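Local coordinates for fimbrium subunit Fim1C (Bacteroides vulgatus, PDB 4QB7), which probably forms part of the tip of the fimbrium, a cell-surface filament that mediates adhesion and biofilm formation, at residues A[289-294]-A[329-334]; A[250-253]-A[258-261]. All coordinates share one frame; numbering follows the deposited sequence.

Overall arrangement
Both contacts join the same two sheets of the chain: strands 286-296 and 250-251 pair with strand 186-196 in one, while strands 323-331 and 259-270 pair with strand 159-178 in the other. Their centres lie about 11 Å apart and their nearest atoms about 5 Å apart, without touching, and contact 2 closes along the chain before contact 1 opens. Contact 1 (289-294 with 329-334) is the more buried, with four of its six touching residues buried, and packs side chains across a wider separation of backbones. Contact 2 (250-253 with 258-261) is partly buried and brings the backbones closer. Apolar packing dominates both, but contact 1 adds an aromatic ring face, and sulfates lie at both.

Contact 1 of 2, residues A[289-294]-A[329-334]; sequences INYDIV and LTIKMN. With SO4 (sulfate ion), chain J; SO4 (sulfate ion), chain K.
Ile-331 lays its CD1 over the ring of Tyr-291, 4.1 Å from the ring centroid and 9° off the normal, which meets the geometry of a CH-pi contact. The two side chains slide past each other in opposite directions, and Ile-331 CG2 lies 3.9 Å from Tyr-291 OH. With CG between the backbone N and the carbonyl carbon (chi1 58°), the Tyr-291 ring extends towards strand 323-331.

Apolar contacts flank it along the strand. Ile-289 CD1 and Leu-329 CD2 meet tip to tip at 3.9 Å, and Ile-338 of strand 338-346 touches both residues. Beyond the tyrosine, CE of selenomethionine Met-333, on a chain bent at chi2 and chi3, comes to 4.2 Å from Ile-293 CG2.

Two sulfates, probably from the crystallisation liquor, supply the polar component. Tyr-291 OH donates to O4 of one (chain J) at 2.7 Å, and O4 lies in the ring plane at its edge. Asn-290 ND2 donates to O3 of the other (chain K) at 2.7 Å.

No hydrogen bond crosses between the segments; Tyr-291 CA and Ile-331 CA are 10.1 Å apart. This is face-to-face sheet packing: apolar side chains carry the interface, and the tyrosine hydroxyl meets an anion lodged between the two segments.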
ATOM      1  N   ILE A 289     -18.743  -7.207  -9.199  1.00 42.24           N
ATOM      2  CA  ILE A 289     -18.454  -6.698 -10.537  1.00 40.30           C
ATOM      3  C   ILE A 289     -19.731  -6.506 -11.350  1.00 43.96           C
ATOM      4  O   ILE A 289     -20.726  -7.235 -11.164  1.00 42.88           O
ATOM      5  CB  ILE A 289     -17.430  -7.616 -11.250  1.00 42.92           C
ATOM      6  CG1 ILE A 289     -16.780  -6.910 -12.469  1.00 43.27           C
ATOM      7  CG2 ILE A 289     -18.014  -8.997 -11.572  1.00 42.56           C
ATOM      8  CD1 ILE A 289     -15.553  -7.593 -13.085  1.00 46.07           C
ATOM      9  N   ASN A 290     -19.694  -5.476 -12.237  1.00 39.58           N
ATOM     10  CA  ASN A 290     -20.767  -5.106 -13.178  1.00 38.12           C
ATOM     11  C   ASN A 290     -20.205  -5.155 -14.583  1.00 40.33           C
ATOM     12  O   ASN A 290     -19.142  -4.598 -14.824  1.00 41.73           O
ATOM     13  CB  ASN A 290     -21.290  -3.700 -12.878  1.00 34.63           C
ATOM     14  CG  ASN A 290     -21.973  -3.515 -11.560  1.00 46.11           C
ATOM     15  OD1 ASN A 290     -21.977  -4.381 -10.685  1.00 44.79           O
ATOM     16  ND2 ASN A 290     -22.614  -2.370 -11.403  1.00 36.63           N
ATOM     17  N   TYR A 291     -20.860  -5.831 -15.495  1.00 35.56           N
ATOM     18  CA  TYR A 291     -20.362  -5.943 -16.867  1.00 34.89           C
ATOM     19  C   TYR A 291     -21.510  -6.160 -17.839  1.00 40.37           C
ATOM     20  O   TYR A 291     -22.583  -6.632 -17.454  1.00 38.87           O
ATOM     21  CB  TYR A 291     -19.278  -7.045 -17.026  1.00 35.78           C
ATOM     22  CG  TYR A 291     -19.706  -8.431 -16.614  1.00 37.08           C
ATOM     23  CD1 TYR A 291     -19.704  -8.812 -15.276  1.00 39.23           C
ATOM     24  CD2 TYR A 291     -20.075  -9.382 -17.564  1.00 37.76           C
ATOM     25  CE1 TYR A 291     -20.076 -10.100 -14.888  1.00 42.63           C
ATOM     26  CE2 TYR A 291     -20.464 -10.670 -17.188  1.00 38.52           C
ATOM     27  CZ  TYR A 291     -20.459 -11.024 -15.846  1.00 47.88           C
ATOM     28  OH  TYR A 291     -20.820 -12.283 -15.445  1.00 50.60           O
ATOM     29  N   ASP A 292     -21.280  -5.750 -19.098  1.00 38.65           N
ATOM     30  CA  ASP A 292     -22.225  -5.827 -20.214  1.00 37.13           C
ATOM     31  C   ASP A 292     -21.669  -6.690 -21.308  1.00 40.14           C
ATOM     32  O   ASP A 292     -20.506  -6.525 -21.673  1.00 40.06           O
ATOM     33  CB  ASP A 292     -22.494  -4.405 -20.748  1.00 38.39           C
ATOM     34  CG  ASP A 292     -23.135  -3.461 -19.741  1.00 47.43           C
ATOM     35  OD1 ASP A 292     -23.859  -3.948 -18.844  1.00 47.61           O
ATOM     36  OD2 ASP A 292     -22.946  -2.226 -19.875  1.00 51.90           O
ATOM     37  N   ILE A 293     -22.472  -7.638 -21.811  1.00 37.76           N
ATOM     38  CA  ILE A 293     -22.113  -8.511 -22.941  1.00 37.57           C
ATOM     39  C   ILE A 293     -22.909  -7.989 -24.117  1.00 42.92           C
ATOM     40  O   ILE A 293     -24.136  -8.074 -24.117  1.00 44.66           O
ATOM     41  CB  ILE A 293     -22.312 -10.020 -22.666  1.00 40.80           C
ATOM     42  CG1 ILE A 293     -21.639 -10.423 -21.319  1.00 41.16           C
ATOM     43  CG2 ILE A 293     -21.776 -10.870 -23.864  1.00 39.60           C
ATOM     44  CD1 ILE A 293     -22.072 -11.756 -20.815  1.00 50.91           C
ATOM     45  N   VAL A 294     -22.220  -7.326 -25.048  1.00 38.63           N
ATOM     46  CA  VAL A 294     -22.839  -6.613 -26.170  1.00 37.59           C
ATOM     47  C   VAL A 294     -22.675  -7.382 -27.449  1.00 43.17           C
ATOM     48  O   VAL A 294     -21.550  -7.616 -27.866  1.00 44.27           O
ATOM     49  CB  VAL A 294     -22.211  -5.191 -26.288  1.00 39.57           C
ATOM     50  CG1 VAL A 294     -22.810  -4.402 -27.449  1.00 39.34           C
ATOM     51  CG2 VAL A 294     -22.349  -4.430 -24.983  1.00 38.14           C
ATOM     52  N   LEU A 329      -9.379 -12.311 -13.460  1.00 40.80           N
ATOM     53  CA  LEU A 329     -10.763 -12.829 -13.480  1.00 40.88           C
ATOM     54  C   LEU A 329     -11.138 -13.355 -14.848  1.00 44.51           C
ATOM     55  O   LEU A 329     -11.051 -12.611 -15.842  1.00 42.75           O
ATOM     56  CB  LEU A 329     -11.765 -11.713 -13.116  1.00 40.43           C
ATOM     57  CG  LEU A 329     -12.000 -11.305 -11.679  1.00 44.74           C
ATOM     58  CD1 LEU A 329     -10.691 -10.991 -10.930  1.00 44.52           C
ATOM     59  CD2 LEU A 329     -12.901 -10.119 -11.659  1.00 47.09           C
ATOM     60  N   THR A 330     -11.555 -14.638 -14.905  1.00 41.35           N
ATOM     61  CA  THR A 330     -11.988 -15.271 -16.134  1.00 40.85           C
ATOM     62  C   THR A 330     -13.493 -15.439 -16.067  1.00 46.40           C
ATOM     63  O   THR A 330     -13.998 -16.170 -15.219  1.00 46.73           O
ATOM     64  CB  THR A 330     -11.251 -16.605 -16.404  1.00 44.83           C
ATOM     65  OG1 THR A 330      -9.849 -16.368 -16.480  1.00 41.92           O
ATOM     66  CG2 THR A 330     -11.702 -17.258 -17.705  1.00 41.21           C
ATOM     67  N   ILE A 331     -14.212 -14.740 -16.948  1.00 43.49           N
ATOM     68  CA  ILE A 331     -15.661 -14.861 -17.021  1.00 42.74           C
ATOM     69  C   ILE A 331     -15.975 -16.073 -17.892  1.00 48.72           C
ATOM     70  O   ILE A 331     -15.583 -16.099 -19.055  1.00 47.80           O
ATOM     71  CB  ILE A 331     -16.313 -13.560 -17.536  1.00 43.72           C
ATOM     72  CG1 ILE A 331     -15.864 -12.337 -16.684  1.00 42.49           C
ATOM     73  CG2 ILE A 331     -17.824 -13.736 -17.547  1.00 43.46           C
ATOM     74  CD1 ILE A 331     -16.344 -11.024 -17.187  1.00 41.02           C
ATOM     75  N   LYS A 332     -16.594 -17.112 -17.298  1.00 48.22           N
ATOM     76  CA  LYS A 332     -16.978 -18.345 -17.994  1.00 48.66           C
ATOM     77  C   LYS A 332     -18.245 -18.072 -18.766  1.00 54.49           C
ATOM     78  O   LYS A 332     -19.256 -17.711 -18.161  1.00 57.67           O
ATOM     79  CB  LYS A 332     -17.176 -19.503 -17.013  1.00 52.07           C
ATOM     80  CG  LYS A 332     -15.897 -20.258 -16.676  1.00 70.92           C
ATOM     81  CD  LYS A 332     -16.220 -21.662 -16.122  1.00 86.82           C
ATOM     82  CE  LYS A 332     -16.514 -22.700 -17.191  1.00 99.71           C
ATOM     83  NZ  LYS A 332     -17.685 -23.566 -16.846  1.00106.08           N
HETATM   84  N   MSE A 333     -18.185 -18.177 -20.100  1.00 48.02           N
HETATM   85  CA  MSE A 333     -19.309 -17.890 -20.987  1.00 45.05           C
HETATM   86  C   MSE A 333     -20.376 -18.987 -21.007  1.00 50.22           C
HETATM   87  O   MSE A 333     -21.492 -18.685 -21.383  1.00 48.84           O
HETATM   88  CB  MSE A 333     -18.808 -17.628 -22.409  1.00 46.01           C
HETATM   89  CG  MSE A 333     -17.854 -16.427 -22.504  1.00 50.23           C
HETATM   90 SE   MSE A 333     -18.668 -14.735 -21.940  0.75 53.36          SE
HETATM   91  CE  MSE A 333     -20.046 -14.635 -23.138  1.00 46.73           C
ATOM     92  N   ASN A 334     -20.072 -20.233 -20.606  1.00 50.73           N
ATOM     93  CA  ASN A 334     -21.113 -21.278 -20.615  1.00 52.40           C
ATOM     94  C   ASN A 334     -21.764 -21.465 -19.240  1.00 62.20           C
ATOM     95  O   ASN A 334     -22.584 -22.369 -19.072  1.00 63.75           O
ATOM     96  CB  ASN A 334     -20.562 -22.625 -21.126  1.00 48.23           C
ATOM     97  CG  ASN A 334     -19.451 -23.227 -20.310  1.00 66.78           C
ATOM     98  OD1 ASN A 334     -19.123 -22.770 -19.217  1.00 61.56           O
ATOM     99  ND2 ASN A 334     -18.847 -24.287 -20.827  1.00 60.73           N
TER
HETATM  100  S   SO4 J 409     -21.687 -15.036 -17.777  0.60100.42           S
HETATM  101  O1  SO4 J 409     -21.140 -15.211 -19.123  0.60 99.75           O
HETATM  102  O2  SO4 J 409     -22.978 -15.726 -17.714  0.60101.72           O
HETATM  103  O3  SO4 J 409     -20.754 -15.565 -16.767  0.60 99.41           O
HETATM  104  O4  SO4 J 409     -21.899 -13.628 -17.505  0.60 99.89           O
HETATM  105  S   SO4 K 410     -22.721   0.160 -13.806  0.50 47.95           S
HETATM  106  O1  SO4 K 410     -22.832  -0.483 -15.065  0.50 51.59           O
HETATM  107  O2  SO4 K 410     -23.969  -0.046 -13.105  0.50 47.83           O
HETATM  108  O3  SO4 K 410     -21.661  -0.481 -13.090  0.50 48.91           O
HETATM  109  O4  SO4 K 410     -22.429   1.611 -13.998  0.50 48.97           O

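Contact 2 of 2, residues A[250-253]-A[258-261]; sequences INVS and ATAL. With SO4 (sulfate ion), chain B.
Ile-250 CA and Leu-261 CA lie 6.8 Å apart, and the backbones converge to 5.2 Å between Val-252 CA and Thr-259 CA. The segments run in opposite directions and come close, yet no hydrogen bond crosses between them. Each bonds instead to a different neighbour: Ile-250 and Val-252 to strand 186-196, Thr-259 and Leu-261 to strand 159-178.

At the close end Thr-259 presents its methyl: a chi1 of -62° sets OG1 beside the backbone N and places CG2 opposite that N, where it rests 3.3 Å from Asn-251 O and slides past Ile-250 CG2. Val-252 crosses it at an angle, CG1 lying 3.9 Å from Thr-259 CB. Leu-261 CD2 is shared, 4.0 Å from both Ile-250 CD1 and Val-252 CG1. The other branch of Ile-250, CG2, lies 3.6 Å from Ala-260 O. Replacing Ile-250 by an alanine would probably open a gap beside Leu-261 CD2 and Thr-259 CG2, each losing an apolar neighbour.

The Asn-251 side chain turns back on its own segment. Its OD1 accepts from Ser-253 N at 3.0 Å, the donor tilted 21° from the carbonyl plane, forming an Asx turn. Ser-253 OG bonds with Ile-188 N. Ala-258 N donates to O4 of a sulfate (chain B) at 3.0 Å; Lys-177 NZ also bonds this ion, probably from the crystallisation liquor. The junction between the sheets thus rests on methyl packing, while the polar groups described serve the turn, the neighbouring strands and the sulfate.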
ATOM      1  N   ILE A 250     -14.619  -0.307 -19.746  1.00 38.70           N
ATOM      2  CA  ILE A 250     -13.355  -0.923 -20.145  1.00 37.40           C
ATOM      3  C   ILE A 250     -13.690  -2.168 -20.978  1.00 41.91           C
ATOM      4  O   ILE A 250     -14.369  -3.071 -20.490  1.00 41.24           O
ATOM      5  CB  ILE A 250     -12.386  -1.259 -18.965  1.00 39.87           C
ATOM      6  CG1 ILE A 250     -11.977   0.005 -18.177  1.00 40.75           C
ATOM      7  CG2 ILE A 250     -11.125  -1.972 -19.474  1.00 39.19           C
ATOM      8  CD1 ILE A 250     -12.128  -0.120 -16.769  1.00 44.57           C
ATOM      9  N   ASN A 251     -13.222  -2.198 -22.239  1.00 39.49           N
ATOM     10  CA  ASN A 251     -13.372  -3.351 -23.111  1.00 40.17           C
ATOM     11  C   ASN A 251     -12.437  -4.459 -22.652  1.00 44.85           C
ATOM     12  O   ASN A 251     -11.223  -4.327 -22.800  1.00 47.22           O
ATOM     13  CB  ASN A 251     -13.058  -2.967 -24.542  1.00 40.71           C
ATOM     14  CG  ASN A 251     -13.306  -4.042 -25.541  1.00 53.10           C
ATOM     15  OD1 ASN A 251     -13.481  -5.204 -25.223  1.00 51.32           O
ATOM     16  ND2 ASN A 251     -13.384  -3.657 -26.780  1.00 49.68           N
ATOM     17  N   VAL A 252     -12.997  -5.567 -22.156  1.00 39.35           N
ATOM     18  CA  VAL A 252     -12.221  -6.705 -21.665  1.00 38.05           C
ATOM     19  C   VAL A 252     -12.418  -7.970 -22.551  1.00 42.62           C
ATOM     20  O   VAL A 252     -12.209  -9.071 -22.061  1.00 42.98           O
ATOM     21  CB  VAL A 252     -12.550  -6.993 -20.168  1.00 39.76           C
ATOM     22  CG1 VAL A 252     -12.179  -5.820 -19.284  1.00 38.60           C
ATOM     23  CG2 VAL A 252     -14.004  -7.380 -19.968  1.00 38.86           C
ATOM     24  N   SER A 253     -12.732  -7.808 -23.856  1.00 40.17           N
ATOM     25  CA  SER A 253     -13.069  -8.896 -24.805  1.00 40.52           C
ATOM     26  C   SER A 253     -11.922  -9.842 -25.229  1.00 48.89           C
ATOM     27  O   SER A 253     -12.219 -10.918 -25.757  1.00 51.24           O
ATOM     28  CB  SER A 253     -13.693  -8.321 -26.065  1.00 42.30           C
ATOM     29  OG  SER A 253     -14.684  -7.363 -25.732  1.00 48.13           O
ATOM     30  N   ALA A 258      -5.695 -10.977 -20.552  1.00 45.62           N
ATOM     31  CA  ALA A 258      -6.644 -10.311 -19.670  1.00 42.53           C
ATOM     32  C   ALA A 258      -6.385  -8.827 -19.688  1.00 46.18           C
ATOM     33  O   ALA A 258      -5.228  -8.417 -19.690  1.00 47.37           O
ATOM     34  CB  ALA A 258      -6.532 -10.858 -18.266  1.00 42.49           C
ATOM     35  N   THR A 259      -7.457  -8.026 -19.742  1.00 41.62           N
ATOM     36  CA  THR A 259      -7.412  -6.566 -19.824  1.00 40.13           C
ATOM     37  C   THR A 259      -7.490  -5.931 -18.437  1.00 43.01           C
ATOM     38  O   THR A 259      -8.393  -6.243 -17.676  1.00 42.06           O
ATOM     39  CB  THR A 259      -8.523  -6.101 -20.750  1.00 38.40           C
ATOM     40  OG1 THR A 259      -8.245  -6.659 -22.042  1.00 41.16           O
ATOM     41  CG2 THR A 259      -8.645  -4.581 -20.816  1.00 31.18           C
ATOM     42  N   ALA A 260      -6.552  -5.018 -18.134  1.00 40.36           N
ATOM     43  CA  ALA A 260      -6.481  -4.294 -16.861  1.00 40.23           C
ATOM     44  C   ALA A 260      -7.665  -3.321 -16.628  1.00 43.28           C
ATOM     45  O   ALA A 260      -8.106  -2.637 -17.568  1.00 41.97           O
ATOM     46  CB  ALA A 260      -5.188  -3.515 -16.803  1.00 41.15           C
ATOM     47  N   LEU A 261      -8.117  -3.212 -15.356  1.00 39.12           N
ATOM     48  CA  LEU A 261      -9.190  -2.284 -14.968  1.00 38.64           C
ATOM     49  C   LEU A 261      -8.617  -0.998 -14.326  1.00 43.59           C
ATOM     50  O   LEU A 261      -9.303   0.023 -14.274  1.00 43.26           O
ATOM     51  CB  LEU A 261     -10.220  -2.936 -14.029  1.00 38.00           C
ATOM     52  CG  LEU A 261     -10.964  -4.187 -14.520  1.00 40.75           C
ATOM     53  CD1 LEU A 261     -11.869  -4.696 -13.441  1.00 39.13           C
ATOM     54  CD2 LEU A 261     -11.750  -3.944 -15.819  1.00 42.09           C
TER
HETATM   55  S   SO4 B 401      -3.408 -13.328 -18.458  0.70 59.59           S
HETATM   56  O1  SO4 B 401      -2.374 -13.331 -19.489  0.70 62.59           O
HETATM   57  O2  SO4 B 401      -3.240 -14.462 -17.536  0.70 57.89           O
HETATM   58  O3  SO4 B 401      -3.314 -12.072 -17.699  0.70 60.47           O
HETATM   59  O4  SO4 B 401      -4.679 -13.440 -19.163  0.70 59.14           O